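Local coordinates for mRNA export protein (Chaetomium thermophilum, PDB 4WPM) that probably takes part in exporting mRNA from the nucleus to the cytoplasm, this chain being the RNA recognition motif domain of an NXF-family export factor, at residues S42-I55 with D74-Y87. Sequence-based numbering, arbitrary orientation.
Sequences SLLDFLERKSKEKI and DDAQHLLRLNGFTY. With SO4 (sulfate ion), chain E.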
ATOM      1  N   SER A  42     -16.729  -6.323   5.411  1.00 15.30           N
ATOM      2  CA  SER A  42     -16.593  -7.772   5.330  1.00 18.85           C
ATOM      3  C   SER A  42     -15.234  -8.224   5.860  1.00 20.53           C
ATOM      4  O   SER A  42     -15.117  -9.289   6.466  1.00 23.50           O
ATOM      5  CB  SER A  42     -16.783  -8.250   3.889  1.00 22.82           C
ATOM      6  OG  SER A  42     -15.738  -7.786   3.052  1.00 30.25           O
ATOM      7  N   LEU A  43     -14.211  -7.406   5.629  1.00 18.49           N
ATOM      8  CA  LEU A  43     -12.868  -7.699   6.118  1.00 10.91           C
ATOM      9  C   LEU A  43     -12.805  -7.642   7.640  1.00 10.72           C
ATOM     10  O   LEU A  43     -12.308  -8.567   8.280  1.00  9.70           O
ATOM     11  CB  LEU A  43     -11.851  -6.725   5.515  1.00  9.80           C
ATOM     12  CG  LEU A  43     -10.439  -6.752   6.109  1.00 10.26           C
ATOM     13  CD1 LEU A  43      -9.764  -8.087   5.838  1.00  7.07           C
ATOM     14  CD2 LEU A  43      -9.606  -5.607   5.557  1.00 12.49           C
ATOM     15  N   LEU A  44     -13.301  -6.551   8.216  1.00 14.37           N
ATOM     16  CA  LEU A  44     -13.269  -6.385   9.665  1.00 17.84           C
ATOM     17  C   LEU A  44     -14.103  -7.465  10.336  1.00 22.24           C
ATOM     18  O   LEU A  44     -13.746  -7.964  11.401  1.00 21.47           O
ATOM     19  CB  LEU A  44     -13.770  -4.996  10.069  1.00 16.54           C
ATOM     20  CG  LEU A  44     -13.058  -3.801   9.427  1.00 18.54           C
ATOM     21  CD1 LEU A  44     -13.384  -2.519  10.182  1.00 17.77           C
ATOM     22  CD2 LEU A  44     -11.551  -4.011   9.335  1.00 19.13           C
ATOM     23  N   ASP A  45     -15.214  -7.831   9.704  1.00 27.92           N
ATOM     24  CA  ASP A  45     -16.051  -8.910  10.208  1.00 34.57           C
ATOM     25  C   ASP A  45     -15.263 -10.215  10.215  1.00 28.17           C
ATOM     26  O   ASP A  45     -15.342 -10.994  11.163  1.00 24.90           O
ATOM     27  CB  ASP A  45     -17.316  -9.055   9.361  1.00 50.12           C
ATOM     28  CG  ASP A  45     -18.235 -10.148   9.868  1.00 64.81           C
ATOM     29  OD1 ASP A  45     -19.028  -9.878  10.794  1.00 70.41           O
ATOM     30  OD2 ASP A  45     -18.165 -11.277   9.339  1.00 70.50           O
ATOM     31  N   PHE A  46     -14.499 -10.443   9.151  1.00 22.24           N
ATOM     32  CA  PHE A  46     -13.669 -11.637   9.040  1.00 18.34           C
ATOM     33  C   PHE A  46     -12.575 -11.665  10.104  1.00 19.52           C
ATOM     34  O   PHE A  46     -12.303 -12.710  10.697  1.00 19.88           O
ATOM     35  CB  PHE A  46     -13.042 -11.717   7.645  1.00 17.90           C
ATOM     36  CG  PHE A  46     -11.866 -12.647   7.562  1.00 18.40           C
ATOM     37  CD1 PHE A  46     -12.050 -14.018   7.506  1.00 18.27           C
ATOM     38  CD2 PHE A  46     -10.573 -12.148   7.537  1.00 16.67           C
ATOM     39  CE1 PHE A  46     -10.968 -14.874   7.426  1.00 17.43           C
ATOM     40  CE2 PHE A  46      -9.488 -13.000   7.459  1.00 15.01           C
ATOM     41  CZ  PHE A  46      -9.685 -14.364   7.403  1.00 15.82           C
ATOM     42  N   LEU A  47     -11.951 -10.516  10.344  1.00 21.21           N
ATOM     43  CA  LEU A  47     -10.878 -10.416  11.329  1.00 22.82           C
ATOM     44  C   LEU A  47     -11.379 -10.695  12.742  1.00 30.22           C
ATOM     45  O   LEU A  47     -10.704 -11.358  13.528  1.00 30.63           O
ATOM     46  CB  LEU A  47     -10.232  -9.030  11.277  1.00 17.65           C
ATOM     47  CG  LEU A  47      -9.451  -8.682  10.006  1.00 14.50           C
ATOM     48  CD1 LEU A  47      -9.040  -7.219  10.019  1.00 14.82           C
ATOM     49  CD2 LEU A  47      -8.231  -9.578   9.854  1.00 11.77           C
ATOM     50  N   GLU A  48     -12.563 -10.182  13.060  1.00 26.78           N
ATOM     51  CA  GLU A  48     -13.153 -10.381  14.378  1.00 26.58           C
ATOM     52  C   GLU A  48     -13.428 -11.856  14.660  1.00 29.33           C
ATOM     53  O   GLU A  48     -13.141 -12.352  15.749  1.00 31.25           O
ATOM     54  CB  GLU A  48     -14.449  -9.576  14.505  1.00 26.29           C
ATOM     55  CG  GLU A  48     -14.237  -8.069  14.568  1.00 31.63           C
ATOM     56  CD  GLU A  48     -15.538  -7.288  14.542  1.00 40.24           C
ATOM     57  OE1 GLU A  48     -16.548  -7.821  14.037  1.00 50.64           O
ATOM     58  OE2 GLU A  48     -15.548  -6.135  15.024  1.00 39.23           O
ATOM     59  N   ARG A  49     -13.986 -12.551  13.674  1.00 30.60           N
ATOM     60  CA  ARG A  49     -14.325 -13.963  13.829  1.00 33.73           C
ATOM     61  C   ARG A  49     -13.074 -14.840  13.892  1.00 31.58           C
ATOM     62  O   ARG A  49     -13.009 -15.783  14.680  1.00 28.39           O
ATOM     63  CB  ARG A  49     -15.227 -14.424  12.682  1.00 41.16           C
ATOM     64  CG  ARG A  49     -16.566 -13.704  12.627  1.00 50.78           C
ATOM     65  CD  ARG A  49     -17.438 -14.214  11.493  1.00 59.60           C
ATOM     66  NE  ARG A  49     -16.876 -13.897  10.179  1.00 62.62           N
ATOM     67  CZ  ARG A  49     -16.470 -14.799   9.284  1.00 63.69           C
ATOM     68  NH1 ARG A  49     -15.973 -14.395   8.124  1.00 62.18           N
ATOM     69  NH2 ARG A  49     -16.561 -16.103   9.529  1.00 65.40           N
ATOM     70  N   LYS A  50     -12.086 -14.525  13.058  1.00 34.22           N
ATOM     71  CA  LYS A  50     -10.882 -15.344  12.938  1.00 40.31           C
ATOM     72  C   LYS A  50     -10.004 -15.272  14.183  1.00 44.65           C
ATOM     73  O   LYS A  50      -9.330 -16.241  14.533  1.00 44.02           O
ATOM     74  CB  LYS A  50     -10.074 -14.925  11.708  1.00 45.40           C
ATOM     75  CG  LYS A  50      -9.076 -15.974  11.232  1.00 50.72           C
ATOM     76  CD  LYS A  50      -9.759 -17.231  10.717  1.00 52.47           C
ATOM     77  CE  LYS A  50      -8.745 -18.225  10.175  1.00 45.69           C
ATOM     78  NZ  LYS A  50      -9.272 -19.617  10.182  1.00 40.10           N
ATOM     79  N   SER A  51     -10.002 -14.115  14.836  1.00 52.41           N
ATOM     80  CA  SER A  51      -9.170 -13.892  16.014  1.00 63.96           C
ATOM     81  C   SER A  51      -9.609 -14.792  17.168  1.00 73.19           C
ATOM     82  O   SER A  51      -8.782 -15.243  17.960  1.00 72.71           O
ATOM     83  CB  SER A  51      -9.221 -12.425  16.439  1.00 67.39           C
ATOM     84  OG  SER A  51     -10.500 -12.083  16.942  1.00 69.55           O
ATOM     85  N   LYS A  52     -10.917 -15.026  17.260  1.00 82.55           N
ATOM     86  CA  LYS A  52     -11.512 -15.862  18.307  1.00 91.28           C
ATOM     87  C   LYS A  52     -11.333 -15.251  19.695  1.00 97.80           C
ATOM     88  O   LYS A  52     -11.421 -15.949  20.706  1.00 99.92           O
ATOM     89  CB  LYS A  52     -10.911 -17.274  18.285  1.00 92.95           C
ATOM     90  CG  LYS A  52     -11.038 -17.994  16.954  1.00 93.50           C
ATOM     91  CD  LYS A  52     -12.482 -18.342  16.642  1.00 93.52           C
ATOM     92  CE  LYS A  52     -12.600 -19.057  15.308  1.00 93.57           C
ATOM     93  NZ  LYS A  52     -13.973 -19.577  15.067  1.00 93.40           N
ATOM     94  N   GLU A  53     -11.082 -13.946  19.735  1.00100.97           N
ATOM     95  CA  GLU A  53     -11.036 -13.202  20.989  1.00104.15           C
ATOM     96  C   GLU A  53     -12.367 -12.502  21.262  1.00105.94           C
ATOM     97  O   GLU A  53     -12.589 -11.979  22.354  1.00103.26           O
ATOM     98  CB  GLU A  53      -9.910 -12.165  20.934  1.00107.26           C
ATOM     99  CG  GLU A  53      -9.546 -11.522  22.269  1.00111.23           C
ATOM    100  CD  GLU A  53      -8.809 -10.206  22.100  1.00114.71           C
ATOM    101  OE1 GLU A  53      -8.714  -9.444  23.085  1.00115.59           O
ATOM    102  OE2 GLU A  53      -8.322  -9.932  20.982  1.00116.29           O
ATOM    103  N   LYS A  54     -13.248 -12.503  20.264  1.00112.06           N
ATOM    104  CA  LYS A  54     -14.432 -11.648  20.282  1.00118.31           C
ATOM    105  C   LYS A  54     -13.951 -10.214  20.442  1.00111.88           C
ATOM    106  O   LYS A  54     -14.260  -9.531  21.420  1.00114.08           O
ATOM    107  CB  LYS A  54     -15.426 -12.055  21.375  1.00129.32           C
ATOM    108  CG  LYS A  54     -16.285 -13.260  21.005  1.00137.39           C
ATOM    109  CD  LYS A  54     -17.258 -12.904  19.878  1.00142.45           C
ATOM    110  CE  LYS A  54     -16.778 -13.369  18.509  1.00144.79           C
ATOM    111  NZ  LYS A  54     -17.269 -12.474  17.421  1.00145.52           N
ATOM    112  N   ILE A  55     -13.176  -9.785  19.455  1.00101.48           N
ATOM    113  CA  ILE A  55     -12.684  -8.423  19.364  1.00 90.83           C
ATOM    114  C   ILE A  55     -13.677  -7.531  18.632  1.00 76.28           C
ATOM    115  O   ILE A  55     -14.396  -7.979  17.739  1.00 74.40           O
ATOM    116  CB  ILE A  55     -11.310  -8.376  18.655  1.00 96.00           C
ATOM    117  CG1 ILE A  55     -10.762  -6.944  18.657  1.00100.90           C
ATOM    118  CG2 ILE A  55     -11.418  -8.906  17.227  1.00 96.25           C
ATOM    119  CD1 ILE A  55      -9.444  -6.781  17.959  1.00104.73           C
ATOM    120  N   ASP A  74      -3.473  -5.377  23.170  1.00100.79           N
ATOM    121  CA  ASP A  74      -3.769  -6.808  23.206  1.00102.72           C
ATOM    122  C   ASP A  74      -4.482  -7.239  21.933  1.00 95.11           C
ATOM    123  O   ASP A  74      -4.228  -8.317  21.396  1.00100.15           O
ATOM    124  CB  ASP A  74      -4.620  -7.166  24.426  1.00111.12           C
ATOM    125  CG  ASP A  74      -4.926  -8.652  24.504  1.00117.40           C
ATOM    126  OD1 ASP A  74      -4.013  -9.434  24.837  1.00119.50           O
ATOM    127  OD2 ASP A  74      -6.083  -9.036  24.233  1.00119.78           O
ATOM    128  N   ASP A  75      -5.377  -6.381  21.458  1.00 81.46           N
ATOM    129  CA  ASP A  75      -6.101  -6.625  20.220  1.00 68.91           C
ATOM    130  C   ASP A  75      -5.154  -6.739  19.032  1.00 55.75           C
ATOM    131  O   ASP A  75      -5.393  -7.515  18.105  1.00 53.46           O
ATOM    132  CB  ASP A  75      -7.107  -5.503  19.969  1.00 70.34           C
ATOM    133  CG  ASP A  75      -8.315  -5.580  20.882  1.00 72.68           C
ATOM    134  OD1 ASP A  75      -8.508  -6.622  21.544  1.00 73.97           O
ATOM    135  OD2 ASP A  75      -9.080  -4.594  20.928  1.00 73.19           O
ATOM    136  N   ALA A  76      -4.083  -5.954  19.064  1.00 46.45           N
ATOM    137  CA  ALA A  76      -3.119  -5.928  17.973  1.00 37.72           C
ATOM    138  C   ALA A  76      -2.434  -7.281  17.794  1.00 34.96           C
ATOM    139  O   ALA A  76      -2.170  -7.700  16.670  1.00 35.27           O
ATOM    140  CB  ALA A  76      -2.082  -4.843  18.216  1.00 33.96           C
ATOM    141  N   GLN A  77      -2.162  -7.967  18.899  1.00 32.09           N
ATOM    142  CA  GLN A  77      -1.457  -9.244  18.841  1.00 27.86           C
ATOM    143  C   GLN A  77      -2.273 -10.318  18.127  1.00 26.64           C
ATOM    144  O   GLN A  77      -1.731 -11.090  17.335  1.00 26.35           O
ATOM    145  CB  GLN A  77      -1.104  -9.718  20.253  1.00 27.40           C
ATOM    146  CG  GLN A  77      -0.073 -10.833  20.289  1.00 26.57           C
ATOM    147  CD  GLN A  77       0.269 -11.270  21.699  1.00 24.44           C
ATOM    148  OE1 GLN A  77      -0.146 -10.642  22.673  1.00 27.00           O
ATOM    149  NE2 GLN A  77       1.035 -12.348  21.816  1.00 21.28           N
ATOM    150  N   HIS A  78      -3.570 -10.366  18.405  1.00 28.40           N
ATOM    151  CA  HIS A  78      -4.447 -11.341  17.765  1.00 31.21           C
ATOM    152  C   HIS A  78      -4.604 -11.045  16.276  1.00 30.32           C
ATOM    153  O   HIS A  78      -4.676 -11.962  15.458  1.00 32.61           O
ATOM    154  CB  HIS A  78      -5.809 -11.380  18.459  1.00 37.62           C
ATOM    155  CG  HIS A  78      -5.732 -11.771  19.902  1.00 47.43           C
ATOM    156  ND1 HIS A  78      -6.092 -10.922  20.927  1.00 51.59           N
ATOM    157  CD2 HIS A  78      -5.326 -12.921  20.489  1.00 51.74           C
ATOM    158  CE1 HIS A  78      -5.915 -11.536  22.084  1.00 53.90           C
ATOM    159  NE2 HIS A  78      -5.451 -12.749  21.847  1.00 54.25           N
ATOM    160  N   LEU A  79      -4.660  -9.762  15.929  1.00 28.42           N
ATOM    161  CA  LEU A  79      -4.737  -9.359  14.530  1.00 26.90           C
ATOM    162  C   LEU A  79      -3.443  -9.712  13.807  1.00 22.84           C
ATOM    163  O   LEU A  79      -3.464 -10.150  12.656  1.00 18.97           O
ATOM    164  CB  LEU A  79      -5.010  -7.857  14.411  1.00 29.47           C
ATOM    165  CG  LEU A  79      -6.427  -7.375  14.734  1.00 33.25           C
ATOM    166  CD1 LEU A  79      -6.457  -5.859  14.825  1.00 35.79           C
ATOM    167  CD2 LEU A  79      -7.414  -7.864  13.685  1.00 32.92           C
ATOM    168  N   LEU A  80      -2.317  -9.517  14.487  1.00 23.55           N
ATOM    169  CA  LEU A  80      -1.010  -9.796  13.906  1.00 24.27           C
ATOM    170  C   LEU A  80      -0.812 -11.286  13.619  1.00 22.86           C
ATOM    171  O   LEU A  80      -0.059 -11.647  12.714  1.00 22.26           O
ATOM    172  CB  LEU A  80       0.103  -9.278  14.823  1.00 25.34           C
ATOM    173  CG  LEU A  80       0.340  -7.763  14.806  1.00 24.47           C
ATOM    174  CD1 LEU A  80       1.309  -7.356  15.906  1.00 25.11           C
ATOM    175  CD2 LEU A  80       0.856  -7.299  13.449  1.00 22.97           C
ATOM    176  N   ARG A  81      -1.474 -12.150  14.385  1.00 24.44           N
ATOM    177  CA  ARG A  81      -1.402 -13.588  14.125  1.00 27.71           C
ATOM    178  C   ARG A  81      -1.987 -13.940  12.764  1.00 26.72           C
ATOM    179  O   ARG A  81      -1.565 -14.909  12.132  1.00 27.65           O
ATOM    180  CB  ARG A  81      -2.123 -14.396  15.210  1.00 33.49           C
ATOM    181  CG  ARG A  81      -1.249 -14.732  16.402  1.00 37.57           C
ATOM    182  CD  ARG A  81      -1.981 -15.586  17.431  1.00 38.88           C
ATOM    183  NE  ARG A  81      -1.230 -15.687  18.680  1.00 40.05           N
ATOM    184  CZ  ARG A  81      -1.524 -16.523  19.672  1.00 41.78           C
ATOM    185  NH1 ARG A  81      -2.558 -17.348  19.573  1.00 43.71           N
ATOM    186  NH2 ARG A  81      -0.775 -16.539  20.765  1.00 41.92           N
ATOM    187  N   LEU A  82      -2.958 -13.152  12.318  1.00 25.46           N
ATOM    188  CA  LEU A  82      -3.636 -13.422  11.058  1.00 24.83           C
ATOM    189  C   LEU A  82      -2.822 -12.934   9.860  1.00 21.01           C
ATOM    190  O   LEU A  82      -3.277 -13.020   8.721  1.00 19.23           O
ATOM    191  CB  LEU A  82      -5.022 -12.775  11.051  1.00 28.84           C
ATOM    192  CG  LEU A  82      -5.923 -13.144  12.233  1.00 33.51           C
ATOM    193  CD1 LEU A  82      -7.255 -12.419  12.137  1.00 34.15           C
ATOM    194  CD2 LEU A  82      -6.135 -14.652  12.314  1.00 35.50           C
ATOM    195  N   ASN A  83      -1.629 -12.405  10.116  1.00 16.98           N
ATOM    196  CA  ASN A  83      -0.752 -11.975   9.035  1.00 15.26           C
ATOM    197  C   ASN A  83      -0.374 -13.147   8.141  1.00 18.39           C
ATOM    198  O   ASN A  83       0.047 -14.191   8.631  1.00 23.25           O
ATOM    199  CB  ASN A  83       0.514 -11.325   9.595  1.00 13.56           C
ATOM    200  CG  ASN A  83       1.493 -10.931   8.507  1.00 15.94           C
ATOM    201  OD1 ASN A  83       1.340  -9.896   7.859  1.00 18.41           O
ATOM    202  ND2 ASN A  83       2.503 -11.767   8.293  1.00 17.14           N
ATOM    203  N   GLY A  84      -0.525 -12.966   6.833  1.00 17.03           N
ATOM    204  CA  GLY A  84      -0.167 -13.988   5.864  1.00 16.04           C
ATOM    205  C   GLY A  84      -1.319 -14.910   5.511  1.00 18.51           C
ATOM    206  O   GLY A  84      -1.217 -15.713   4.583  1.00 19.56           O
ATOM    207  N   PHE A  85      -2.420 -14.796   6.249  1.00 20.91           N
ATOM    208  CA  PHE A  85      -3.619 -15.576   5.963  1.00 23.54           C
ATOM    209  C   PHE A  85      -4.293 -15.081   4.689  1.00 20.10           C
ATOM    210  O   PHE A  85      -4.096 -13.939   4.276  1.00 18.25           O
ATOM    211  CB  PHE A  85      -4.600 -15.513   7.135  1.00 33.34           C
ATOM    212  CG  PHE A  85      -4.314 -16.515   8.219  1.00 45.71           C
ATOM    213  CD1 PHE A  85      -3.011 -16.824   8.573  1.00 51.98           C
ATOM    214  CD2 PHE A  85      -5.351 -17.142   8.888  1.00 49.71           C
ATOM    215  CE1 PHE A  85      -2.748 -17.746   9.569  1.00 56.37           C
ATOM    216  CE2 PHE A  85      -5.094 -18.063   9.886  1.00 53.41           C
ATOM    217  CZ  PHE A  85      -3.792 -18.363  10.227  1.00 55.65           C
ATOM    218  N   THR A  86      -5.088 -15.951   4.076  1.00 18.74           N
ATOM    219  CA  THR A  86      -5.804 -15.616   2.852  1.00 17.94           C
ATOM    220  C   THR A  86      -7.249 -15.235   3.161  1.00 16.98           C
ATOM    221  O   THR A  86      -7.961 -15.972   3.846  1.00 14.08           O
ATOM    222  CB  THR A  86      -5.791 -16.791   1.854  1.00 21.46           C
ATOM    223  OG1 THR A  86      -4.439 -17.176   1.580  1.00 25.04           O
ATOM    224  CG2 THR A  86      -6.480 -16.402   0.552  1.00 21.02           C
ATOM    225  N   TYR A  87      -7.671 -14.079   2.657  1.00 13.85           N
ATOM    226  CA  TYR A  87      -9.053 -13.631   2.789  1.00 13.50           C
ATOM    227  C   TYR A  87      -9.640 -13.283   1.429  1.00 10.80           C
ATOM    228  O   TYR A  87      -9.099 -12.448   0.703  1.00  9.38           O
ATOM    229  CB  TYR A  87      -9.152 -12.420   3.716  1.00 16.36           C
ATOM    230  CG  TYR A  87     -10.504 -11.744   3.657  1.00 12.46           C
ATOM    231  CD1 TYR A  87     -11.618 -12.323   4.249  1.00 11.31           C
ATOM    232  CD2 TYR A  87     -10.667 -10.532   2.998  1.00 10.23           C
ATOM    233  CE1 TYR A  87     -12.856 -11.712   4.191  1.00 10.95           C
ATOM    234  CE2 TYR A  87     -11.901  -9.913   2.936  1.00  7.95           C
ATOM    235  CZ  TYR A  87     -12.992 -10.507   3.534  1.00 11.81           C
ATOM    236  OH  TYR A  87     -14.223  -9.897   3.475  1.00 16.43           O
TER
HETATM  237  S   SO4 E 303       1.797 -14.524  18.516  1.00110.32           S
HETATM  238  O1  SO4 E 303       1.801 -14.327  19.962  1.00110.58           O
HETATM  239  O2  SO4 E 303       3.167 -14.669  18.035  1.00111.70           O
HETATM  240  O3  SO4 E 303       1.044 -15.731  18.188  1.00110.14           O
HETATM  241  O4  SO4 E 303       1.176 -13.368  17.878  1.00110.46           O
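The two helices of the RNA recognition motif, 40-51 and 73-81, pack side by side on one face of its antiparallel sheet, and the turn and short strand 86-87 that follow the second helix complete the contact. Tyr-87 reaches the first helix with CG anti to the backbone N (chi1 168°), which lays its ring against Leu-43 and Phe-46, both on the same side of its plane. Leu-43 CD1 lies over that face, 4.3 Å from the ring centroid, a CH-pi contact. The Phe-46 and Tyr-87 side chains run antiparallel past one another, their rings oblique at 34°: Phe-46 CG is 3.3 Å from Tyr-87 CD1, and Tyr-87 CB sits over the phenylalanine face. At the tyrosine ring edge, in plane, Ser-42 OG is 2.6 Å from Tyr-87 OH, a hydrogen bond of unsettled direction, since Ser-42 OG also bonds Gly-39 O. With an alanine at this position, Leu-43 and Phe-46 would probably lose the ring they pack on, and Ser-42 OG its phenol partner. Farther along, Leu-82 CD1 meets Leu-47 CD2 at 3.8 Å, while Leu-82 CD2 touches Lys-50 CG. The lysine chain bends at chi2 (66°), and its CE comes to the edge of the Phe-85 ring, 3.7 Å from CE2. Leu-79 CD2 touches Leu-47 CB, the two side chains roughly perpendicular, and Leu-47 also rests on Ile-24 and Leu-69 of the sheet. Beyond the helix end, Glu-53 CB lies over a face of the His-78 ring. Thus leucines join the helices, and Tyr-87 and Phe-85 tie helix 40-51 to the following strand and turn. Acids gather at the far end, Glu-53 OE1 standing 2.9 Å from Asp-74 OD2 and 3.2 Å from Asp-75 OD1; a shared proton or a charged imidazole may ease them, though Glu-53 is poorly ordered.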